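Local structure of Poly(3-hydroxyalkanoate) polymerase subunit PhaC (Cupriavidus necator, 5HZ2) at residues 28-33 and 64-69; 34-39 and 360-365; 268-273 and 294-299. The protein polymerizes (R)-3-hydroxybutyryl-CoA into polyhydroxybutyrate, an intracellular energy reserve, releasing CoA, and is represented here by its C-terminal domain of alpha/beta hydrolase fold. All blocks are in the same frame, centred on the assembly; numbering follows the deposited sequence.

In the fold
Interactions 1 and 2 are neighbours, their centres about 8 Å apart. Residues 28-33 run straight on into 34-39, and Gly68 of interaction 1 bonds through its carbonyl to His35 of interaction 2. Interaction 1, partly buried, sets a loop on the end of helix 60-66 through aliphatic contacts and a water, with no direct hydrogen bond across it. Interaction 2 is a surface contact in which a two-stranded antiparallel ladder ties the early chain to residues near the C-terminus. Interaction 3, about 22 Å from interaction 2 between centres, belongs to the main sheet instead: parallel strands with buried Thr271, Ile273 and Leu298, giving way to a polar loop end bridged by two waters.

Interaction 1 of 3, residues 28-33 and 64-69; sequences KPLTDK and VVEQGH. With SO4 (sulfate ion), chain F.
Leu30 and Val65 make the apolar part of this contact, their side chains crossing at about a right angle with Leu30 CG 3.7 Å from Val65 CG1. That Val65 methyl, CG1, placed anti to the backbone N (chi1 172°), also meets the backbone of the loop, lying 3.4 Å from Lys28 O. Beyond it, Leu30 CD1 reaches the aliphatic CG of Glu66, whose carboxylate forms a salt bridge with Arg62. Thr31 divides its two branches: CG2 lies 3.4 Å from Glu66 O at the helix end, while OG1 passes over Gly68 CA.

No direct hydrogen bond joins the two segments. A water takes that role, accepting from Leu30 N and donating to Val65 O at 2.8 Å and to Thr31 OG1 at 2.7 Å. Thr31 OG1 in turn donates to Lys33 O, 2.6 Å away and above the carbonyl plane; with a bond given and a bond received, its rotation is fixed. After Thr31 the N-H groups of Asp32 and Lys33 both point to a sulfate, probably from the crystallisation liquor: Asp32 N bonds almost straight to sulfate O2 at 3.0 Å, and Lys33 N bonds to O1.

Val65 O is shared, since Gly68 N also bonds to it at 2.9 Å. Gly68 has left-handed backbone angles (phi 86°), which glycine adopts readily. The arrangement is a glycine-terminated helix end, here joining helix 60-66 to strand 71-76 of the alpha/beta hydrolase sheet.

Interaction 2 of 3, residues 34-39 and 360-365; sequences VHARPL and AKRAAP
Strands 33-35 and 361-363 run antiparallel as a small two-stranded ladder, with Val34 and Arg362 as a hydrogen-bonded pair and His35 and Lys361 as a non-hydrogen-bonded pair. Val34 N to Arg362 O and Arg362 N to Val34 O are both 2.9 Å, and Lys361 CA adds a C-H contact to Val34 O. Past His35, Ala36 N bonds to Ala360 O with a more bent N-H...O angle of 132°. The ladder lies apart from the main sheet and fastens the entry to strand 39-42 to the chain that follows helix 347-357.

His35 and Lys361 send their side chains off in diverging directions from closely spaced CA atoms, yet the side chains meet. The extended Lys361 chain passes over one face of the imidazole, with Lys361 CG 4.0 Å from the His35 ring centroid and 8° off its normal, a CH-pi contact, and Lys361 CE 3.4 Å from His35 CE1. The bond from His35 ND1 to Gly68 O and the stack on His69 both restrain the ring that the Lys361 methylenes lie against.

Buried Val34 points to the same side of the ladder as Arg362, its CG1 4.1 Å from Ala364 CB and its CG2 against Pro365 CD. Arg362, with CG wedged between its own backbone N and carbonyl carbon (chi1 64°), bends at chi3 and lays one guanidinium face over Ala36, where its NH2 lies 3.9 Å from Ala36 CB.

Interaction 3 of 3, residues 268-273 and 294-299; sequences DVPTYI and LANKLR
The Tyr272 ring and the Arg299 guanidinium lie side by side and point the same way, their planes 51° apart, with Tyr272 CE2 at the guanidinium edge, near its plane. The closer contact is made by the methylene, Arg299 CD to Tyr272 CE2 at 3.7 Å. Paired on one face of the sheet and both with CG anti to the backbone N (chi1 -171° and 179°), they run in the same direction to Asp349: the phenol is hydrogen-bonded to it and the arginine is salt-bridged to it and to Asp326. Those two carboxylates would probably offset the arginine's charge.

The pair stands on neighbouring parallel strands of a beta-alpha-beta unit in the alpha/beta hydrolase sheet. Thr271 N bonds to Lys297 O at 2.9 Å, Arg299 N to Thr271 O, and Ile273 N to Arg299 O at 2.8 Å. On the face away from Tyr272, Thr271 CB meets Leu298 CD2 at 3.8 Å, and Leu294 CD1 reaches both Thr271 CG2 and Ile273 CD1.

Where the strands begin, the contact turns polar. The Thr271 hydroxyl folds back to donate to Val269 O, and two waters bridge the loops, one between Asp268 N and Ala295 N, the other between Val269 O and Ala295 O. The Asn296 amide is gripped at both ends: OD1 accepts from Lys297 N at 2.8 Å, while ND2 donates to Asp268 OD1 at 3.0 Å, coming from above the carboxylate plane.

Interaction 1 of 3, residues 28-33 and 64-69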
loop_
_atom_site.group_PDB
_atom_site.type_symbol
_atom_site.label_atom_id
_atom_site.label_comp_id
_atom_site.label_asym_id
_atom_site.label_seq_id
_atom_site.Cartn_x
_atom_site.Cartn_y
_atom_site.Cartn_z
ATOM N N LYS A 28 -28.761 -14.003 33.029
ATOM C CA LYS A 28 -30.192 -14.006 33.384
ATOM C C LYS A 28 -31.034 -13.646 32.129
ATOM O O LYS A 28 -30.715 -12.721 31.411
ATOM C CB LYS A 28 -30.493 -12.977 34.489
ATOM C CG LYS A 28 -31.887 -13.170 35.116
ATOM C CD LYS A 28 -32.209 -12.226 36.239
ATOM C CE LYS A 28 -32.549 -10.815 35.782
ATOM N NZ LYS A 28 -33.679 -10.646 34.812
ATOM N N PRO A 29 -32.094 -14.413 31.847
ATOM C CA PRO A 29 -32.917 -14.049 30.715
ATOM C C PRO A 29 -33.563 -12.670 30.870
ATOM O O PRO A 29 -33.840 -12.191 31.965
ATOM C CB PRO A 29 -33.957 -15.158 30.645
ATOM C CG PRO A 29 -33.850 -15.915 31.902
ATOM C CD PRO A 29 -32.519 -15.679 32.492
ATOM N N LEU A 30 -33.800 -12.030 29.743
ATOM C CA LEU A 30 -34.450 -10.753 29.738
ATOM C C LEU A 30 -35.734 -10.825 28.874
ATOM O O LEU A 30 -36.293 -9.783 28.499
ATOM C CB LEU A 30 -33.463 -9.701 29.218
ATOM C CG LEU A 30 -32.316 -9.377 30.166
ATOM C CD1 LEU A 30 -31.344 -8.447 29.435
ATOM C CD2 LEU A 30 -32.755 -8.679 31.450
ATOM N N THR A 31 -36.146 -12.037 28.524
ATOM C CA THR A 31 -37.283 -12.300 27.651
ATOM C C THR A 31 -38.073 -13.422 28.327
ATOM O O THR A 31 -37.515 -14.139 29.175
ATOM C CB THR A 31 -36.851 -12.796 26.245
ATOM O OG1 THR A 31 -35.957 -13.905 26.366
ATOM C CG2 THR A 31 -36.202 -11.681 25.439
ATOM N N ASP A 32 -39.342 -13.636 27.967
ATOM C CA ASP A 32 -40.096 -14.785 28.549
ATOM C C ASP A 32 -39.746 -16.090 27.911
ATOM O O ASP A 32 -39.790 -17.145 28.531
ATOM C CB ASP A 32 -41.626 -14.557 28.430
ATOM C CG ASP A 32 -42.099 -13.294 29.200
ATOM O OD1 ASP A 32 -41.544 -12.981 30.267
ATOM O OD2 ASP A 32 -43.016 -12.592 28.722
ATOM N N LYS A 33 -39.407 -16.036 26.634
ATOM C CA LYS A 33 -38.953 -17.198 25.935
ATOM C C LYS A 33 -37.528 -17.029 25.326
ATOM O O LYS A 33 -37.059 -15.923 25.078
ATOM C CB LYS A 33 -39.903 -17.520 24.859
ATOM C CG LYS A 33 -41.314 -17.669 25.408
ATOM C CD LYS A 33 -42.130 -18.519 24.465
ATOM C CE LYS A 33 -43.596 -18.110 24.493
ATOM N NZ LYS A 33 -44.189 -18.330 23.145
ATOM N N VAL A 64 -27.768 -9.700 22.740
ATOM C CA VAL A 64 -28.093 -11.047 22.328
ATOM C C VAL A 64 -29.142 -11.644 23.325
ATOM O O VAL A 64 -30.086 -12.310 22.906
ATOM C CB VAL A 64 -26.834 -11.920 22.281
ATOM C CG1 VAL A 64 -27.141 -13.385 22.069
ATOM C CG2 VAL A 64 -25.928 -11.420 21.139
ATOM N N VAL A 65 -28.932 -11.432 24.599
ATOM C CA VAL A 65 -29.872 -11.907 25.632
ATOM C C VAL A 65 -31.252 -11.340 25.320
ATOM O O VAL A 65 -32.251 -12.083 25.338
ATOM C CB VAL A 65 -29.397 -11.560 27.049
ATOM C CG1 VAL A 65 -30.509 -11.906 28.095
ATOM C CG2 VAL A 65 -28.118 -12.356 27.400
ATOM N N GLU A 66 -31.298 -10.053 25.030
ATOM C CA GLU A 66 -32.577 -9.422 24.647
ATOM C C GLU A 66 -33.240 -9.927 23.371
ATOM O O GLU A 66 -34.467 -9.822 23.247
ATOM C CB GLU A 66 -32.470 -7.911 24.582
ATOM C CG GLU A 66 -32.337 -7.261 25.897
ATOM C CD GLU A 66 -31.945 -5.799 25.772
ATOM O OE1 GLU A 66 -31.624 -5.320 24.655
ATOM O OE2 GLU A 66 -31.894 -5.121 26.808
ATOM N N GLN A 67 -32.499 -10.492 22.435
ATOM C CA GLN A 67 -33.089 -11.205 21.319
ATOM C C GLN A 67 -33.564 -12.604 21.638
ATOM O O GLN A 67 -34.018 -13.315 20.722
ATOM C CB GLN A 67 -32.149 -11.287 20.073
ATOM C CG GLN A 67 -31.559 -9.937 19.663
ATOM C CD GLN A 67 -32.564 -8.789 19.721
ATOM O OE1 GLN A 67 -33.609 -8.854 19.074
ATOM N NE2 GLN A 67 -32.256 -7.748 20.498
ATOM N N GLY A 68 -33.564 -13.011 22.893
ATOM C CA GLY A 68 -34.043 -14.346 23.194
ATOM C C GLY A 68 -33.125 -15.552 23.126
ATOM O O GLY A 68 -33.565 -16.657 22.844
ATOM N N HIS A 69 -31.841 -15.330 23.369
ATOM C CA HIS A 69 -30.870 -16.401 23.393
ATOM C C HIS A 69 -30.293 -16.566 24.792
ATOM O O HIS A 69 -30.065 -15.602 25.484
ATOM C CB HIS A 69 -29.700 -16.110 22.460
ATOM C CG HIS A 69 -30.034 -16.217 21.014
ATOM N ND1 HIS A 69 -30.542 -15.165 20.291
ATOM C CD2 HIS A 69 -29.931 -17.249 20.153
ATOM C CE1 HIS A 69 -30.745 -15.549 19.050
ATOM N NE2 HIS A 69 -30.383 -16.810 18.942
HETATM S S SO4 F . -40.453 -12.327 24.721
HETATM O O1 SO4 F . -40.164 -13.745 24.852
HETATM O O2 SO4 F . -40.477 -11.640 26.004
HETATM O O3 SO4 F . -39.507 -11.655 23.836
HETATM O O4 SO4 F . -41.757 -12.220 24.080
HETATM O O HOH W 1 -33.400 -13.653 27.294
#

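Interaction 2 of 3, residues 34-39 and 360-365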
loop_
_atom_site.group_PDB
_atom_site.type_symbol
_atom_site.label_atom_id
_atom_site.label_comp_id
_atom_site.label_asym_id
_atom_site.label_seq_id
_atom_site.Cartn_x
_atom_site.Cartn_y
_atom_site.Cartn_z
ATOM N N VAL A 34 -36.888 -18.158 25.102
ATOM C CA VAL A 34 -35.581 -18.172 24.518
ATOM C C VAL A 34 -35.463 -19.358 23.602
ATOM O O VAL A 34 -36.129 -20.343 23.783
ATOM C CB VAL A 34 -34.477 -18.312 25.592
ATOM C CG1 VAL A 34 -34.484 -17.141 26.553
ATOM C CG2 VAL A 34 -34.589 -19.637 26.339
ATOM N N HIS A 35 -34.599 -19.246 22.617
ATOM C CA HIS A 35 -34.278 -20.365 21.781
ATOM C C HIS A 35 -33.785 -21.585 22.486
ATOM O O HIS A 35 -33.078 -21.515 23.492
ATOM C CB HIS A 35 -33.248 -19.957 20.712
ATOM C CG HIS A 35 -33.813 -19.039 19.684
ATOM N ND1 HIS A 35 -33.700 -17.669 19.768
ATOM C CD2 HIS A 35 -34.454 -19.300 18.538
ATOM C CE1 HIS A 35 -34.266 -17.129 18.705
ATOM N NE2 HIS A 35 -34.787 -18.100 17.980
ATOM N N ALA A 36 -34.100 -22.735 21.899
ATOM C CA ALA A 36 -33.688 -23.990 22.453
ATOM C C ALA A 36 -32.145 -24.083 22.626
ATOM O O ALA A 36 -31.663 -24.600 23.631
ATOM C CB ALA A 36 -34.167 -25.153 21.577
ATOM N N ARG A 37 -31.385 -23.653 21.609
ATOM C CA ARG A 37 -29.934 -23.736 21.627
ATOM C C ARG A 37 -29.346 -22.442 22.173
ATOM O O ARG A 37 -29.680 -21.370 21.699
ATOM C CB ARG A 37 -29.362 -23.916 20.239
ATOM C CG ARG A 37 -29.888 -25.131 19.562
ATOM C CD ARG A 37 -28.957 -25.571 18.504
ATOM N NE ARG A 37 -29.413 -26.829 18.003
ATOM C CZ ARG A 37 -29.887 -27.047 16.801
ATOM N NH1 ARG A 37 -29.967 -26.082 15.891
ATOM N NH2 ARG A 37 -30.271 -28.277 16.500
ATOM N N PRO A 38 -28.449 -22.561 23.128
ATOM C CA PRO A 38 -27.837 -21.377 23.710
ATOM C C PRO A 38 -26.626 -21.037 22.859
ATOM O O PRO A 38 -26.222 -21.840 22.003
ATOM C CB PRO A 38 -27.366 -21.901 25.073
ATOM C CG PRO A 38 -26.911 -23.261 24.767
ATOM C CD PRO A 38 -27.910 -23.778 23.747
ATOM N N LEU A 39 -26.049 -19.876 23.138
ATOM C CA LEU A 39 -24.833 -19.406 22.476
ATOM C C LEU A 39 -23.764 -19.360 23.542
ATOM O O LEU A 39 -23.950 -18.669 24.557
ATOM C CB LEU A 39 -25.077 -17.986 21.957
ATOM C CG LEU A 39 -23.826 -17.311 21.350
ATOM C CD1 LEU A 39 -23.358 -18.030 20.104
ATOM C CD2 LEU A 39 -24.134 -15.852 21.051
ATOM N N ALA A 360 -36.342 -23.742 18.090
ATOM C CA ALA A 360 -37.618 -23.168 18.469
ATOM C C ALA A 360 -37.526 -22.480 19.816
ATOM O O ALA A 360 -36.758 -22.862 20.687
ATOM C CB ALA A 360 -38.674 -24.295 18.488
ATOM N N LYS A 361 -38.318 -21.451 20.001
ATOM C CA LYS A 361 -38.419 -20.823 21.297
ATOM C C LYS A 361 -39.216 -21.629 22.312
ATOM O O LYS A 361 -40.172 -22.268 21.955
ATOM C CB LYS A 361 -38.946 -19.421 21.179
ATOM C CG LYS A 361 -37.876 -18.485 20.632
ATOM C CD LYS A 361 -38.151 -17.056 20.993
ATOM C CE LYS A 361 -37.130 -16.183 20.323
ATOM N NZ LYS A 361 -37.556 -14.762 20.341
ATOM N N ARG A 362 -38.793 -21.565 23.582
ATOM C CA ARG A 362 -39.473 -22.205 24.687
ATOM C C ARG A 362 -39.345 -21.304 25.906
ATOM O O ARG A 362 -38.593 -20.325 25.890
ATOM C CB ARG A 362 -38.831 -23.532 24.950
ATOM C CG ARG A 362 -37.379 -23.377 25.413
ATOM C CD ARG A 362 -36.739 -24.689 25.692
ATOM N NE ARG A 362 -36.932 -25.545 24.528
ATOM C CZ ARG A 362 -36.462 -26.780 24.434
ATOM N NH1 ARG A 362 -35.725 -27.284 25.425
ATOM N NH2 ARG A 362 -36.693 -27.488 23.321
ATOM N N ALA A 363 -40.054 -21.623 27.001
ATOM C CA ALA A 363 -40.022 -20.738 28.159
ATOM C C ALA A 363 -38.586 -20.617 28.718
ATOM O O ALA A 363 -37.871 -21.601 28.793
ATOM C CB ALA A 363 -40.966 -21.250 29.257
ATOM N N ALA A 364 -38.227 -19.419 29.133
ATOM C CA ALA A 364 -36.899 -19.125 29.653
ATOM C C ALA A 364 -36.616 -19.866 30.969
ATOM O O ALA A 364 -37.539 -20.041 31.788
ATOM C CB ALA A 364 -36.790 -17.636 29.920
ATOM N N PRO A 365 -35.357 -20.260 31.213
ATOM C CA PRO A 365 -35.083 -20.816 32.550
ATOM C C PRO A 365 -35.247 -19.816 33.702
ATOM O O PRO A 365 -34.942 -18.653 33.559
ATOM C CB PRO A 365 -33.639 -21.311 32.424
ATOM C CG PRO A 365 -33.015 -20.407 31.374
ATOM C CD PRO A 365 -34.125 -20.077 30.418
#

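Interaction 3 of 3, residues 268-273 and 294-299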
loop_
_atom_site.group_PDB
_atom_site.type_symbol
_atom_site.label_atom_id
_atom_site.label_comp_id
_atom_site.label_asym_id
_atom_site.label_seq_id
_atom_site.Cartn_x
_atom_site.Cartn_y
_atom_site.Cartn_z
ATOM N N ASP A 268 -17.003 -27.955 9.768
ATOM C CA ASP A 268 -18.186 -28.210 8.949
ATOM C C ASP A 268 -19.588 -27.837 9.440
ATOM O O ASP A 268 -20.467 -28.669 9.454
ATOM C CB ASP A 268 -18.147 -29.680 8.506
ATOM C CG ASP A 268 -19.117 -29.999 7.378
ATOM O OD1 ASP A 268 -19.621 -29.091 6.712
ATOM O OD2 ASP A 268 -19.356 -31.194 7.163
ATOM N N VAL A 269 -19.781 -26.599 9.859
ATOM C CA VAL A 269 -21.082 -26.129 10.303
ATOM C C VAL A 269 -21.340 -24.734 9.740
ATOM O O VAL A 269 -20.423 -24.069 9.342
ATOM C CB VAL A 269 -21.239 -26.124 11.828
ATOM C CG1 VAL A 269 -20.999 -27.497 12.406
ATOM C CG2 VAL A 269 -20.351 -25.099 12.473
ATOM N N PRO A 270 -22.587 -24.284 9.708
ATOM C CA PRO A 270 -22.879 -22.957 9.155
ATOM C C PRO A 270 -22.031 -21.967 9.931
ATOM O O PRO A 270 -21.928 -22.088 11.130
ATOM C CB PRO A 270 -24.353 -22.790 9.450
ATOM C CG PRO A 270 -24.880 -24.175 9.371
ATOM C CD PRO A 270 -23.816 -25.050 9.951
ATOM N N THR A 271 -21.413 -21.014 9.247
ATOM C CA THR A 271 -20.452 -20.133 9.942
ATOM C C THR A 271 -20.652 -18.705 9.496
ATOM O O THR A 271 -20.712 -18.459 8.283
ATOM C CB THR A 271 -18.997 -20.611 9.655
ATOM O OG1 THR A 271 -18.826 -21.979 10.098
ATOM C CG2 THR A 271 -17.992 -19.728 10.395
ATOM N N TYR A 272 -20.687 -17.776 10.444
ATOM C CA TYR A 272 -20.858 -16.334 10.173
ATOM C C TYR A 272 -19.530 -15.665 10.499
ATOM O O TYR A 272 -19.022 -15.794 11.617
ATOM C CB TYR A 272 -21.928 -15.785 11.045
ATOM C CG TYR A 272 -22.386 -14.373 10.780
ATOM C CD1 TYR A 272 -21.653 -13.252 11.239
ATOM C CD2 TYR A 272 -23.596 -14.127 10.099
ATOM C CE1 TYR A 272 -22.113 -11.926 11.020
ATOM C CE2 TYR A 272 -24.035 -12.841 9.852
ATOM C CZ TYR A 272 -23.299 -11.738 10.350
ATOM O OH TYR A 272 -23.786 -10.488 10.156
ATOM N N ILE A 273 -18.953 -15.034 9.491
ATOM C CA ILE A 273 -17.644 -14.427 9.591
ATOM C C ILE A 273 -17.746 -12.925 9.439
ATOM O O ILE A 273 -18.303 -12.436 8.493
ATOM C CB ILE A 273 -16.732 -15.008 8.499
ATOM C CG1 ILE A 273 -16.738 -16.533 8.570
ATOM C CG2 ILE A 273 -15.320 -14.475 8.611
ATOM C CD1 ILE A 273 -16.340 -17.209 7.290
ATOM N N LEU A 294 -12.999 -22.902 5.360
ATOM C CA LEU A 294 -14.058 -23.572 6.045
ATOM C C LEU A 294 -15.119 -24.167 5.179
ATOM O O LEU A 294 -15.504 -23.595 4.189
ATOM C CB LEU A 294 -14.732 -22.610 7.031
ATOM C CG LEU A 294 -13.855 -21.877 8.037
ATOM C CD1 LEU A 294 -14.602 -20.743 8.690
ATOM C CD2 LEU A 294 -13.327 -22.832 9.078
ATOM N N ALA A 295 -15.573 -25.340 5.591
ATOM C CA ALA A 295 -16.726 -26.002 4.954
ATOM C C ALA A 295 -18.085 -25.517 5.416
ATOM O O ALA A 295 -18.249 -24.841 6.426
ATOM C CB ALA A 295 -16.624 -27.548 5.139
ATOM N N ASN A 296 -19.108 -25.957 4.678
ATOM C CA ASN A 296 -20.472 -25.704 4.971
ATOM C C ASN A 296 -20.859 -24.287 4.541
ATOM O O ASN A 296 -20.095 -23.637 3.828
ATOM C CB ASN A 296 -20.794 -25.996 6.438
ATOM C CG ASN A 296 -22.200 -26.556 6.642
ATOM O OD1 ASN A 296 -23.237 -25.893 6.399
ATOM N ND2 ASN A 296 -22.253 -27.747 7.152
ATOM N N LYS A 297 -22.063 -23.855 4.898
ATOM C CA LYS A 297 -22.598 -22.576 4.468
ATOM C C LYS A 297 -21.989 -21.437 5.235
ATOM O O LYS A 297 -22.128 -21.386 6.430
ATOM C CB LYS A 297 -24.101 -22.583 4.674
ATOM C CG LYS A 297 -24.870 -22.105 3.480
ATOM C CD LYS A 297 -25.029 -20.605 3.526
ATOM C CE LYS A 297 -24.367 -19.928 2.341
ATOM N NZ LYS A 297 -25.376 -19.380 1.408
ATOM N N LEU A 298 -21.345 -20.518 4.516
ATOM C CA LEU A 298 -20.621 -19.406 5.148
ATOM C C LEU A 298 -21.310 -18.133 4.792
ATOM O O LEU A 298 -21.862 -18.055 3.732
ATOM C CB LEU A 298 -19.236 -19.296 4.567
ATOM C CG LEU A 298 -18.416 -20.592 4.600
ATOM C CD1 LEU A 298 -17.002 -20.278 4.194
ATOM C CD2 LEU A 298 -18.461 -21.221 5.965
ATOM N N ARG A 299 -21.285 -17.149 5.675
ATOM C CA ARG A 299 -21.710 -15.799 5.362
ATOM C C ARG A 299 -20.560 -14.880 5.827
ATOM O O ARG A 299 -20.002 -15.103 6.878
ATOM C CB ARG A 299 -22.969 -15.470 6.145
ATOM C CG ARG A 299 -23.512 -14.099 5.936
ATOM C CD ARG A 299 -24.953 -13.979 6.416
ATOM N NE ARG A 299 -25.523 -12.678 6.176
ATOM C CZ ARG A 299 -25.954 -12.217 4.991
ATOM N NH1 ARG A 299 -25.880 -12.956 3.930
ATOM N NH2 ARG A 299 -26.489 -10.991 4.881
HETATM O O HOH W 2 -15.189 -25.961 8.424
HETATM O O HOH W 3 -17.319 -24.296 8.953
#